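PDB 5YYL: major royal jelly protein 1, which is the most abundant protein of royal jelly, binds the sterol 24-methylenecholesterol and probably serves as food for developing honeybee larvae. Local coordinates for residues 67-72 with 76-81; 119-124 with 155-160; 127-132 with 358-363. All coordinates share one frame; numbering follows the deposited sequence.

Contact 1. Residues 67-72 with 76-81; sequences SDIDQW and IFVTML
Strands 67-72 and 76-81 run antiparallel at 162°, with Ile69 opposite Val78 in a non-hydrogen-bonded pair and Asp70 opposite Phe77 in a hydrogen-bonded one. They form a beta hairpin, the first two strands of one blade of the beta-propeller. Asp70 and Phe77 exchange two backbone bonds: Phe77 N to Asp70 O is 2.8 Å and Asp70 N to Phe77 O is 3.2 Å. Further along, Thr79 N gives a bond to Asp68 O, and Ser67 N gives one to Thr79 O.

The side chains of Ile69, Gln71, Ile76 and Val78 share one face. There CD1 of Ile76 lies 3.6 Å from CG of Gln71, and the two chains slant across each other. The Gln71 chain bends at chi2 (-82°), and its amide NE2 turns to His73 O instead of the partner strand. Ile69 CG2 and Val78 CG2 make a looser apolar contact. Ile69 and Gln71 of this face pack on strand 373-383; strand 90-94 continues the sheet beside 76-81.

The other face carries Asp68, Asp70, Phe77 and Thr79. Trp72 CB meets the edge of the Phe77 ring at CE2, 4.4 Å away, near the ring plane. Thr79 OG1 stands between its own backbone N and carbonyl carbon (chi1 74°), where it receives a weak bond from Asp68 N. The Asp68 carboxylate instead takes the N-H of Leu127. On the same face, the Asp70 carboxylate pairs with Lys358 through OD2 and with Lys360 through OD1. Asp70 OD1 also accepts Gln71 N at 2.6 Å through its anti lone pair, pointing away from OD2.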
ATOM      1  N   SER A  67       1.216  37.765 -20.826  1.00 26.28           N
ATOM      2  CA  SER A  67       0.920  37.508 -22.222  1.00 27.55           C
ATOM      3  C   SER A  67       0.425  36.071 -22.429  1.00 27.31           C
ATOM      4  O   SER A  67      -0.590  35.861 -23.084  1.00 26.45           O
ATOM      5  CB  SER A  67       2.170  37.768 -23.064  1.00 29.08           C
ATOM      6  OG  SER A  67       1.915  37.530 -24.433  1.00 32.87           O
ATOM      7  N   ASP A  68       1.152  35.094 -21.889  1.00 26.16           N
ATOM      8  CA  ASP A  68       0.839  33.682 -22.095  1.00 27.56           C
ATOM      9  C   ASP A  68       1.090  32.858 -20.830  1.00 26.42           C
ATOM     10  O   ASP A  68       1.818  33.279 -19.943  1.00 25.96           O
ATOM     11  CB  ASP A  68       1.687  33.134 -23.265  1.00 30.44           C
ATOM     12  CG  ASP A  68       1.088  31.868 -23.930  1.00 33.39           C
ATOM     13  OD1 ASP A  68      -0.023  31.446 -23.582  1.00 36.27           O
ATOM     14  OD2 ASP A  68       1.729  31.287 -24.830  1.00 35.38           O
ATOM     15  N   ILE A  69       0.438  31.700 -20.752  1.00 25.59           N
ATOM     16  CA  ILE A  69       0.695  30.697 -19.719  1.00 23.97           C
ATOM     17  C   ILE A  69       0.918  29.374 -20.403  1.00 22.96           C
ATOM     18  O   ILE A  69       0.505  29.180 -21.549  1.00 23.15           O
ATOM     19  CB  ILE A  69      -0.469  30.549 -18.710  1.00 24.41           C
ATOM     20  CG1 ILE A  69      -1.786  30.157 -19.397  1.00 24.28           C
ATOM     21  CG2 ILE A  69      -0.662  31.853 -17.950  1.00 25.05           C
ATOM     22  CD1 ILE A  69      -2.936  29.868 -18.452  1.00 24.01           C
ATOM     23  N   ASP A  70       1.583  28.472 -19.705  1.00 21.43           N
ATOM     24  CA  ASP A  70       1.608  27.071 -20.100  1.00 20.86           C
ATOM     25  C   ASP A  70       1.936  26.224 -18.867  1.00 19.58           C
ATOM     26  O   ASP A  70       2.020  26.751 -17.760  1.00 18.86           O
ATOM     27  CB  ASP A  70       2.569  26.844 -21.274  1.00 20.93           C
ATOM     28  CG  ASP A  70       2.125  25.694 -22.185  1.00 21.45           C
ATOM     29  OD1 ASP A  70       1.871  24.576 -21.633  1.00 21.26           O
ATOM     30  OD2 ASP A  70       2.063  25.893 -23.434  1.00 20.79           O
ATOM     31  N   GLN A  71       2.086  24.918 -19.044  1.00 19.02           N
ATOM     32  CA  GLN A  71       2.196  24.006 -17.924  1.00 18.66           C
ATOM     33  C   GLN A  71       2.944  22.780 -18.374  1.00 19.22           C
ATOM     34  O   GLN A  71       2.637  22.239 -19.439  1.00 18.34           O
ATOM     35  CB  GLN A  71       0.792  23.630 -17.442  1.00 18.12           C
ATOM     36  CG  GLN A  71       0.738  22.623 -16.298  1.00 18.12           C
ATOM     37  CD  GLN A  71       0.879  21.169 -16.725  1.00 17.68           C
ATOM     38  OE1 GLN A  71       0.404  20.776 -17.789  1.00 18.05           O
ATOM     39  NE2 GLN A  71       1.533  20.367 -15.900  1.00 16.52           N
ATOM     40  N   TRP A  72       3.928  22.360 -17.573  1.00 20.40           N
ATOM     41  CA  TRP A  72       4.629  21.086 -17.775  1.00 21.89           C
ATOM     42  C   TRP A  72       5.065  20.557 -16.422  1.00 23.66           C
ATOM     43  O   TRP A  72       5.759  21.266 -15.682  1.00 24.31           O
ATOM     44  CB  TRP A  72       5.841  21.288 -18.676  1.00 21.93           C
ATOM     45  CG  TRP A  72       6.624  20.067 -18.941  1.00 22.15           C
ATOM     46  CD1 TRP A  72       6.431  19.167 -19.950  1.00 23.88           C
ATOM     47  CD2 TRP A  72       7.759  19.612 -18.218  1.00 21.84           C
ATOM     48  NE1 TRP A  72       7.384  18.164 -19.900  1.00 23.06           N
ATOM     49  CE2 TRP A  72       8.209  18.416 -18.841  1.00 22.35           C
ATOM     50  CE3 TRP A  72       8.452  20.097 -17.107  1.00 21.92           C
ATOM     51  CZ2 TRP A  72       9.313  17.711 -18.391  1.00 22.97           C
ATOM     52  CZ3 TRP A  72       9.543  19.394 -16.646  1.00 22.39           C
ATOM     53  CH2 TRP A  72       9.969  18.207 -17.289  1.00 23.33           C
ATOM     54  N   ILE A  76       4.330  25.914 -13.914  1.00 29.90           N
ATOM     55  CA  ILE A  76       3.328  26.714 -14.600  1.00 28.87           C
ATOM     56  C   ILE A  76       4.089  27.915 -15.148  1.00 29.20           C
ATOM     57  O   ILE A  76       4.579  28.722 -14.370  1.00 28.64           O
ATOM     58  CB  ILE A  76       2.236  27.232 -13.625  1.00 27.99           C
ATOM     59  CG1 ILE A  76       1.413  26.091 -13.019  1.00 27.16           C
ATOM     60  CG2 ILE A  76       1.319  28.240 -14.309  1.00 27.78           C
ATOM     61  CD1 ILE A  76       0.465  25.392 -13.970  1.00 27.01           C
ATOM     62  N   PHE A  77       4.189  28.039 -16.471  1.00 29.17           N
ATOM     63  CA  PHE A  77       4.879  29.179 -17.093  1.00 27.40           C
ATOM     64  C   PHE A  77       3.973  30.394 -17.142  1.00 26.85           C
ATOM     65  O   PHE A  77       2.776  30.258 -17.287  1.00 28.07           O
ATOM     66  CB  PHE A  77       5.413  28.816 -18.471  1.00 26.80           C
ATOM     67  CG  PHE A  77       6.486  27.771 -18.419  1.00 28.47           C
ATOM     68  CD1 PHE A  77       7.814  28.116 -18.125  1.00 28.89           C
ATOM     69  CD2 PHE A  77       6.182  26.430 -18.608  1.00 29.40           C
ATOM     70  CE1 PHE A  77       8.804  27.147 -18.049  1.00 28.56           C
ATOM     71  CE2 PHE A  77       7.178  25.452 -18.554  1.00 29.37           C
ATOM     72  CZ  PHE A  77       8.492  25.816 -18.277  1.00 29.54           C
ATOM     73  N   VAL A  78       4.541  31.574 -16.952  1.00 26.03           N
ATOM     74  CA  VAL A  78       3.808  32.834 -17.074  1.00 25.46           C
ATOM     75  C   VAL A  78       4.727  33.807 -17.780  1.00 25.64           C
ATOM     76  O   VAL A  78       5.814  34.072 -17.279  1.00 27.97           O
ATOM     77  CB  VAL A  78       3.420  33.413 -15.701  1.00 25.09           C
ATOM     78  CG1 VAL A  78       2.705  34.748 -15.867  1.00 24.97           C
ATOM     79  CG2 VAL A  78       2.541  32.425 -14.931  1.00 25.24           C
ATOM     80  N   THR A  79       4.321  34.306 -18.949  1.00 25.09           N
ATOM     81  CA  THR A  79       5.159  35.230 -19.717  1.00 24.02           C
ATOM     82  C   THR A  79       4.660  36.645 -19.547  1.00 24.53           C
ATOM     83  O   THR A  79       3.458  36.881 -19.516  1.00 22.11           O
ATOM     84  CB  THR A  79       5.249  34.918 -21.214  1.00 22.51           C
ATOM     85  OG1 THR A  79       4.030  35.285 -21.867  1.00 21.87           O
ATOM     86  CG2 THR A  79       5.569  33.483 -21.451  1.00 22.42           C
ATOM     87  N   MET A  80       5.600  37.575 -19.436  1.00 27.71           N
ATOM     88  CA  MET A  80       5.264  38.964 -19.189  1.00 31.25           C
ATOM     89  C   MET A  80       5.680  39.834 -20.383  1.00 34.06           C
ATOM     90  O   MET A  80       6.799  39.686 -20.937  1.00 31.18           O
ATOM     91  CB  MET A  80       5.926  39.448 -17.904  1.00 32.06           C
ATOM     92  CG  MET A  80       5.072  40.435 -17.122  1.00 33.52           C
ATOM     93  SD  MET A  80       3.652  39.765 -16.223  1.00 37.48           S
ATOM     94  CE  MET A  80       4.281  38.170 -15.694  1.00 34.68           C
ATOM     95  N   LEU A  81       4.753  40.711 -20.784  1.00 36.20           N
ATOM     96  CA  LEU A  81       5.027  41.721 -21.806  1.00 36.92           C
ATOM     97  C   LEU A  81       6.098  42.642 -21.255  1.00 38.39           C
ATOM     98  O   LEU A  81       5.928  43.210 -20.168  1.00 37.08           O
ATOM     99  CB  LEU A  81       3.784  42.558 -22.131  1.00 35.55           C
ATOM    100  CG  LEU A  81       2.638  41.884 -22.883  1.00 33.86           C
ATOM    101  CD1 LEU A  81       1.472  42.838 -23.035  1.00 32.85           C
ATOM    102  CD2 LEU A  81       3.125  41.367 -24.220  1.00 34.30           C
TER

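Contact 2. Residues 119-124 with 155-160; sequences SGIVSA and LTFDLT
Ile121 touches Leu155 and Phe157, and through it the loop of residues 119-124 reaches the blade strand 153-158. This loop leads from strand 102-106 into strand 124-129, so it links one propeller blade to the next.

The first kind of contact is aliphatic. CG1 of Ile121 sits 3.9 Å from both CD1 and CD2 of Leu155, centred over the fork of the leucine. CD1 of Ile121 is 4.1 Å from each of the same two methyls. The two side chains meet at a slant. Ile121 CG1 lies beside the backbone N and anti to the carbonyl carbon (chi1 -37°), and it is this branch, not CG2, that makes the contact.

The second kind is aliphatic on aromatic. The same CD1 meets the rim of the Phe157 ring, 4.0 Å from CZ. It lies near the ring plane, so it meets the edge and not a face. The two side chains arrive from opposite directions. The ring of Phe157 also meets that of Phe112 edge-to-face, while Leu90 of the preceding blade packs on both Ile121 and Phe157.

Polar anchoring of the loop is left to neighbours: Arg82 binds the carbonyls of Ile121 and Val122, and Asp139 takes the N-H groups of Val122 and Ser123.

All three touching residues are buried and apolar. The contact therefore rests on shape and hydrophobic burial, with nothing directional between the segments, while the polar bonds of the loop backbone go to Arg82 and Asp139, outside the two segments.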
ATOM      1  N   SER A 119      20.862  39.600 -25.656  1.00 89.64           N
ATOM      2  CA  SER A 119      21.487  38.288 -25.843  1.00 89.21           C
ATOM      3  C   SER A 119      20.429  37.207 -25.909  1.00 90.07           C
ATOM      4  O   SER A 119      20.443  36.358 -26.817  1.00 86.23           O
ATOM      5  N   GLY A 120      19.531  37.235 -24.919  1.00 88.82           N
ATOM      6  CA  GLY A 120      18.445  36.267 -24.788  1.00 82.57           C
ATOM      7  C   GLY A 120      17.179  36.894 -24.220  1.00 77.57           C
ATOM      8  O   GLY A 120      17.229  37.670 -23.273  1.00 84.11           O
ATOM      9  N   ILE A 121      16.058  36.546 -24.843  1.00 68.89           N
ATOM     10  CA  ILE A 121      14.661  36.876 -24.454  1.00 59.40           C
ATOM     11  C   ILE A 121      14.347  38.314 -23.997  1.00 51.56           C
ATOM     12  O   ILE A 121      14.544  38.688 -22.843  1.00 50.59           O
ATOM     13  CB  ILE A 121      14.010  35.819 -23.514  1.00 56.30           C
ATOM     14  CG1 ILE A 121      14.467  34.396 -23.908  1.00 53.56           C
ATOM     15  CG2 ILE A 121      12.485  35.945 -23.561  1.00 56.79           C
ATOM     16  CD1 ILE A 121      13.650  33.256 -23.358  1.00 52.63           C
ATOM     17  N   VAL A 122      13.813  39.089 -24.934  1.00 44.60           N
ATOM     18  CA  VAL A 122      13.324  40.434 -24.682  1.00 42.87           C
ATOM     19  C   VAL A 122      11.904  40.349 -24.178  1.00 40.74           C
ATOM     20  O   VAL A 122      11.615  40.843 -23.108  1.00 40.67           O
ATOM     21  CB  VAL A 122      13.376  41.324 -25.954  1.00 41.53           C
ATOM     22  CG1 VAL A 122      12.859  42.734 -25.679  1.00 39.93           C
ATOM     23  CG2 VAL A 122      14.789  41.348 -26.520  1.00 41.99           C
ATOM     24  N   SER A 123      11.014  39.767 -24.975  1.00 40.01           N
ATOM     25  CA  SER A 123       9.586  39.673 -24.630  1.00 39.03           C
ATOM     26  C   SER A 123       8.963  38.363 -25.135  1.00 39.89           C
ATOM     27  O   SER A 123       8.547  38.275 -26.299  1.00 40.78           O
ATOM     28  CB  SER A 123       8.823  40.870 -25.187  1.00 37.73           C
ATOM     29  OG  SER A 123       7.491  40.849 -24.716  1.00 39.09           O
ATOM     30  N   ALA A 124       8.929  37.354 -24.254  1.00 39.00           N
ATOM     31  CA  ALA A 124       8.272  36.072 -24.521  1.00 36.88           C
ATOM     32  C   ALA A 124       6.773  36.305 -24.720  1.00 36.85           C
ATOM     33  O   ALA A 124       5.995  36.384 -23.771  1.00 37.34           O
ATOM     34  CB  ALA A 124       8.517  35.093 -23.380  1.00 36.14           C
ATOM     35  N   LEU A 155      13.032  30.501 -29.629  1.00 36.91           N
ATOM     36  CA  LEU A 155      13.857  29.633 -28.785  1.00 36.05           C
ATOM     37  C   LEU A 155      13.185  28.287 -28.526  1.00 34.00           C
ATOM     38  O   LEU A 155      11.982  28.162 -28.635  1.00 31.06           O
ATOM     39  CB  LEU A 155      14.164  30.297 -27.455  1.00 36.69           C
ATOM     40  CG  LEU A 155      14.798  31.680 -27.575  1.00 37.79           C
ATOM     41  CD1 LEU A 155      13.759  32.793 -27.431  1.00 38.16           C
ATOM     42  CD2 LEU A 155      15.882  31.823 -26.513  1.00 39.38           C
ATOM     43  N   THR A 156      13.999  27.298 -28.163  1.00 34.11           N
ATOM     44  CA  THR A 156      13.578  25.920 -27.969  1.00 34.10           C
ATOM     45  C   THR A 156      14.389  25.291 -26.844  1.00 36.08           C
ATOM     46  O   THR A 156      15.502  24.846 -27.071  1.00 37.90           O
ATOM     47  CB  THR A 156      13.778  25.122 -29.265  1.00 34.68           C
ATOM     48  OG1 THR A 156      12.863  25.599 -30.255  1.00 36.85           O
ATOM     49  CG2 THR A 156      13.527  23.622 -29.060  1.00 36.54           C
ATOM     50  N   PHE A 157      13.827  25.260 -25.636  1.00 38.37           N
ATOM     51  CA  PHE A 157      14.474  24.657 -24.464  1.00 40.26           C
ATOM     52  C   PHE A 157      14.085  23.193 -24.289  1.00 43.59           C
ATOM     53  O   PHE A 157      12.978  22.809 -24.627  1.00 42.55           O
ATOM     54  CB  PHE A 157      14.083  25.407 -23.203  1.00 39.08           C
ATOM     55  CG  PHE A 157      14.441  26.858 -23.233  1.00 40.13           C
ATOM     56  CD1 PHE A 157      15.672  27.287 -22.757  1.00 41.66           C
ATOM     57  CD2 PHE A 157      13.550  27.801 -23.720  1.00 40.95           C
ATOM     58  CE1 PHE A 157      16.006  28.628 -22.772  1.00 40.95           C
ATOM     59  CE2 PHE A 157      13.877  29.146 -23.742  1.00 42.07           C
ATOM     60  CZ  PHE A 157      15.105  29.559 -23.257  1.00 41.69           C
ATOM     61  N   ASP A 158      14.999  22.382 -23.758  1.00 46.83           N
ATOM     62  CA  ASP A 158      14.677  21.018 -23.337  1.00 48.16           C
ATOM     63  C   ASP A 158      14.182  21.095 -21.898  1.00 46.87           C
ATOM     64  O   ASP A 158      14.949  21.442 -20.991  1.00 47.68           O
ATOM     65  CB  ASP A 158      15.897  20.095 -23.458  1.00 52.87           C
ATOM     66  CG  ASP A 158      15.560  18.615 -23.229  1.00 57.43           C
ATOM     67  OD1 ASP A 158      14.368  18.236 -23.262  1.00 65.63           O
ATOM     68  OD2 ASP A 158      16.501  17.813 -23.027  1.00 58.92           O
ATOM     69  N   LEU A 159      12.901  20.786 -21.706  1.00 45.21           N
ATOM     70  CA  LEU A 159      12.261  20.868 -20.390  1.00 44.44           C
ATOM     71  C   LEU A 159      12.832  19.903 -19.372  1.00 45.23           C
ATOM     72  O   LEU A 159      12.798  20.192 -18.173  1.00 41.86           O
ATOM     73  CB  LEU A 159      10.734  20.683 -20.492  1.00 42.25           C
ATOM     74  CG  LEU A 159      10.015  21.871 -21.151  1.00 39.83           C
ATOM     75  CD1 LEU A 159       8.712  21.438 -21.759  1.00 38.85           C
ATOM     76  CD2 LEU A 159       9.765  22.993 -20.163  1.00 39.60           C
ATOM     77  N   THR A 160      13.368  18.776 -19.848  1.00 48.74           N
ATOM     78  CA  THR A 160      14.004  17.789 -18.960  1.00 51.59           C
ATOM     79  C   THR A 160      15.258  18.372 -18.287  1.00 54.38           C
ATOM     80  O   THR A 160      15.497  18.110 -17.111  1.00 56.33           O
ATOM     81  CB  THR A 160      14.390  16.482 -19.705  1.00 52.37           C
ATOM     82  OG1 THR A 160      15.392  16.754 -20.684  1.00 54.16           O
ATOM     83  CG2 THR A 160      13.190  15.843 -20.401  1.00 52.74           C
TER

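Contact 3. Residues 127-132 with 358-363; sequences LAIDKC and KIKEAL
Lys358 and Lys360 reach from strand 353-361 toward Leu127 and Ile129 of strand 124-129. The two strands belong to different blades of the beta-propeller and flank a third, whose strand 65-72 carries Asp70, the carboxylate that both lysines pair with. The lysines run nearly parallel from CG to NZ, because both chains leave CB alike and bend at chi2 in the same sense.

Lys358 makes the one hydrogen bond of the contact. Its NZ lies 3.2 Å from Leu127 O, but well above the carbonyl plane, 65° out of it. The C=O...N angle is 113°, so neither lone pair of the oxygen is addressed. NZ is also 4.2 Å from Leu127 CB. The lysine chain bends at chi2 and again at chi4 (74°), which turns the ammonium group to this carbonyl.

Lys360 bends at chi2 in the same sense and then extends. Its ammonium comes against the aliphatic Ile129 and makes no polar bond to strand 124-129.

Both ammonium groups find their main partner in Asp70, one at each carboxylate oxygen: OD2 for Lys358 and OD1 for Lys360. The carbonyls of Ile69 and Gln71 also accept from Lys358 and Lys360 respectively. Three acceptors thus hold Lys358 NZ and two hold Lys360 NZ, and the paired positive charges probably stabilise Asp70 as a carboxylate.

Beyond Ile129 the segment reaches Cys132, which is joined to Cys195 by a disulfide. Where the lysines end, the closest approach between Lys360 and Ile129 is from NZ to CB, 4.1 Å.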
ATOM      1  N   LEU A 127       4.048  30.869 -25.826  1.00 28.22           N
ATOM      2  CA  LEU A 127       4.723  29.609 -25.530  1.00 27.00           C
ATOM      3  C   LEU A 127       3.979  28.433 -26.147  1.00 26.50           C
ATOM      4  O   LEU A 127       2.811  28.524 -26.495  1.00 25.00           O
ATOM      5  CB  LEU A 127       4.832  29.387 -24.028  1.00 26.98           C
ATOM      6  CG  LEU A 127       5.483  30.487 -23.191  1.00 28.18           C
ATOM      7  CD1 LEU A 127       5.348  30.155 -21.700  1.00 27.81           C
ATOM      8  CD2 LEU A 127       6.951  30.704 -23.562  1.00 28.28           C
ATOM      9  N   ALA A 128       4.692  27.327 -26.282  1.00 27.37           N
ATOM     10  CA  ALA A 128       4.134  26.094 -26.809  1.00 28.69           C
ATOM     11  C   ALA A 128       4.986  24.922 -26.361  1.00 31.95           C
ATOM     12  O   ALA A 128       6.214  25.010 -26.394  1.00 35.50           O
ATOM     13  CB  ALA A 128       4.078  26.142 -28.314  1.00 27.75           C
ATOM     14  N   ILE A 129       4.338  23.831 -25.960  1.00 31.51           N
ATOM     15  CA  ILE A 129       5.024  22.621 -25.548  1.00 30.46           C
ATOM     16  C   ILE A 129       4.623  21.476 -26.486  1.00 33.48           C
ATOM     17  O   ILE A 129       3.444  21.269 -26.771  1.00 35.01           O
ATOM     18  CB  ILE A 129       4.743  22.305 -24.076  1.00 28.46           C
ATOM     19  CG1 ILE A 129       4.916  23.588 -23.235  1.00 27.57           C
ATOM     20  CG2 ILE A 129       5.659  21.192 -23.612  1.00 28.46           C
ATOM     21  CD1 ILE A 129       5.136  23.407 -21.736  1.00 26.06           C
ATOM     22  N   ASP A 130       5.619  20.743 -26.976  1.00 37.80           N
ATOM     23  CA  ASP A 130       5.401  19.697 -27.980  1.00 41.17           C
ATOM     24  C   ASP A 130       5.463  18.308 -27.350  1.00 44.83           C
ATOM     25  O   ASP A 130       5.760  18.182 -26.153  1.00 45.46           O
ATOM     26  CB  ASP A 130       6.382  19.856 -29.158  1.00 41.82           C
ATOM     27  CG  ASP A 130       7.846  19.509 -28.813  1.00 43.48           C
ATOM     28  OD1 ASP A 130       8.142  18.861 -27.784  1.00 45.41           O
ATOM     29  OD2 ASP A 130       8.721  19.879 -29.627  1.00 44.25           O
ATOM     30  N   LYS A 131       5.195  17.278 -28.160  1.00 48.64           N
ATOM     31  CA  LYS A 131       5.208  15.875 -27.700  1.00 49.49           C
ATOM     32  C   LYS A 131       6.514  15.472 -27.012  1.00 52.87           C
ATOM     33  O   LYS A 131       6.499  14.655 -26.095  1.00 58.79           O
ATOM     34  CB  LYS A 131       4.925  14.905 -28.860  1.00 45.66           C
ATOM     35  N   CYS A 132       7.631  16.060 -27.445  1.00 54.73           N
ATOM     36  CA  CYS A 132       8.972  15.657 -27.000  1.00 59.91           C
ATOM     37  C   CYS A 132       9.545  16.456 -25.809  1.00 53.29           C
ATOM     38  O   CYS A 132      10.747  16.405 -25.562  1.00 50.99           O
ATOM     39  CB  CYS A 132       9.944  15.729 -28.199  1.00 67.68           C
ATOM     40  SG  CYS A 132       9.143  16.005 -29.805  1.00 75.37           S
ATOM     41  N   LYS A 358      -4.737  26.864 -22.951  1.00 21.37           N
ATOM     42  CA  LYS A 358      -4.036  25.638 -23.314  1.00 21.52           C
ATOM     43  C   LYS A 358      -4.856  24.453 -22.828  1.00 20.80           C
ATOM     44  O   LYS A 358      -5.628  24.584 -21.882  1.00 20.57           O
ATOM     45  CB  LYS A 358      -2.643  25.587 -22.681  1.00 22.26           C
ATOM     46  CG  LYS A 358      -1.772  26.802 -22.942  1.00 22.55           C
ATOM     47  CD  LYS A 358      -1.298  26.839 -24.377  1.00 23.07           C
ATOM     48  CE  LYS A 358      -0.596  28.142 -24.712  1.00 24.19           C
ATOM     49  NZ  LYS A 358       0.770  28.196 -24.105  1.00 25.15           N
ATOM     50  N   ILE A 359      -4.691  23.304 -23.474  1.00 20.76           N
ATOM     51  CA  ILE A 359      -5.346  22.080 -23.055  1.00 21.54           C
ATOM     52  C   ILE A 359      -4.317  20.985 -22.865  1.00 21.35           C
ATOM     53  O   ILE A 359      -3.513  20.716 -23.737  1.00 20.01           O
ATOM     54  CB  ILE A 359      -6.474  21.650 -24.036  1.00 22.26           C
ATOM     55  CG1 ILE A 359      -7.632  22.657 -23.914  1.00 23.44           C
ATOM     56  CG2 ILE A 359      -6.979  20.235 -23.717  1.00 21.69           C
ATOM     57  CD1 ILE A 359      -8.851  22.361 -24.748  1.00 24.53           C
ATOM     58  N   LYS A 360      -4.406  20.338 -21.714  1.00 23.21           N
ATOM     59  CA  LYS A 360      -3.492  19.291 -21.289  1.00 24.61           C
ATOM     60  C   LYS A 360      -4.278  18.028 -21.016  1.00 24.95           C
ATOM     61  O   LYS A 360      -5.459  18.094 -20.736  1.00 24.38           O
ATOM     62  CB  LYS A 360      -2.788  19.751 -19.998  1.00 25.26           C
ATOM     63  CG  LYS A 360      -1.997  21.055 -20.149  1.00 26.49           C
ATOM     64  CD  LYS A 360      -0.737  20.881 -21.004  1.00 26.69           C
ATOM     65  CE  LYS A 360      -0.285  22.205 -21.605  1.00 27.18           C
ATOM     66  NZ  LYS A 360       1.055  22.081 -22.230  1.00 26.94           N
ATOM     67  N   GLU A 361      -3.609  16.888 -21.105  1.00 27.24           N
ATOM     68  CA  GLU A 361      -4.164  15.594 -20.718  1.00 28.84           C
ATOM     69  C   GLU A 361      -3.612  15.189 -19.347  1.00 27.89           C
ATOM     70  O   GLU A 361      -2.428  15.390 -19.061  1.00 29.37           O
ATOM     71  CB  GLU A 361      -3.807  14.540 -21.751  1.00 31.82           C
ATOM     72  CG  GLU A 361      -4.461  14.733 -23.094  1.00 37.38           C
ATOM     73  CD  GLU A 361      -3.918  13.738 -24.105  1.00 45.85           C
ATOM     74  OE1 GLU A 361      -4.708  12.879 -24.574  1.00 53.60           O
ATOM     75  OE2 GLU A 361      -2.694  13.798 -24.412  1.00 50.56           O
ATOM     76  N   ALA A 362      -4.456  14.596 -18.511  1.00 26.52           N
ATOM     77  CA  ALA A 362      -4.034  14.140 -17.190  1.00 25.66           C
ATOM     78  C   ALA A 362      -2.959  13.081 -17.354  1.00 24.99           C
ATOM     79  O   ALA A 362      -2.971  12.356 -18.333  1.00 24.65           O
ATOM     80  CB  ALA A 362      -5.214  13.585 -16.408  1.00 25.89           C
ATOM     81  N   LEU A 363      -2.024  13.027 -16.412  1.00 25.28           N
ATOM     82  CA  LEU A 363      -0.877  12.111 -16.463  1.00 26.16           C
ATOM     83  C   LEU A 363      -0.817  11.314 -15.160  1.00 27.54           C
ATOM     84  O   LEU A 363      -1.443  11.711 -14.179  1.00 27.04           O
ATOM     85  CB  LEU A 363       0.432  12.905 -16.641  1.00 25.88           C
ATOM     86  CG  LEU A 363       0.756  13.535 -18.014  1.00 24.83           C
ATOM     87  CD1 LEU A 363       1.870  14.562 -17.882  1.00 23.83           C
ATOM     88  CD2 LEU A 363       1.140  12.449 -19.008  1.00 24.72           C
TER

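Overall arrangement
Contact 1 is the one nearest to both others. Its centre is about 12 Å from that of contact 2 and about 13 Å from that of contact 3, while the centres of contacts 2 and 3 are about 17 Å apart. Asp70 of contact 1 ties in contact 3, with OD1 2.7 Å from Lys360 NZ. Leu159 of segment 155-160 touches both other contacts: its CD2 is 3.6 Å from Phe77 CZ, and its CD1 is 3.6 Å from Ile129 CG2. Contacts 2 and 3 reach the same blade sheet, and their segments alternate along the chain. The bound sterol is not touched: it lies about 12 Å from the Lys360 side chain and about 13 Å from that of Gln71.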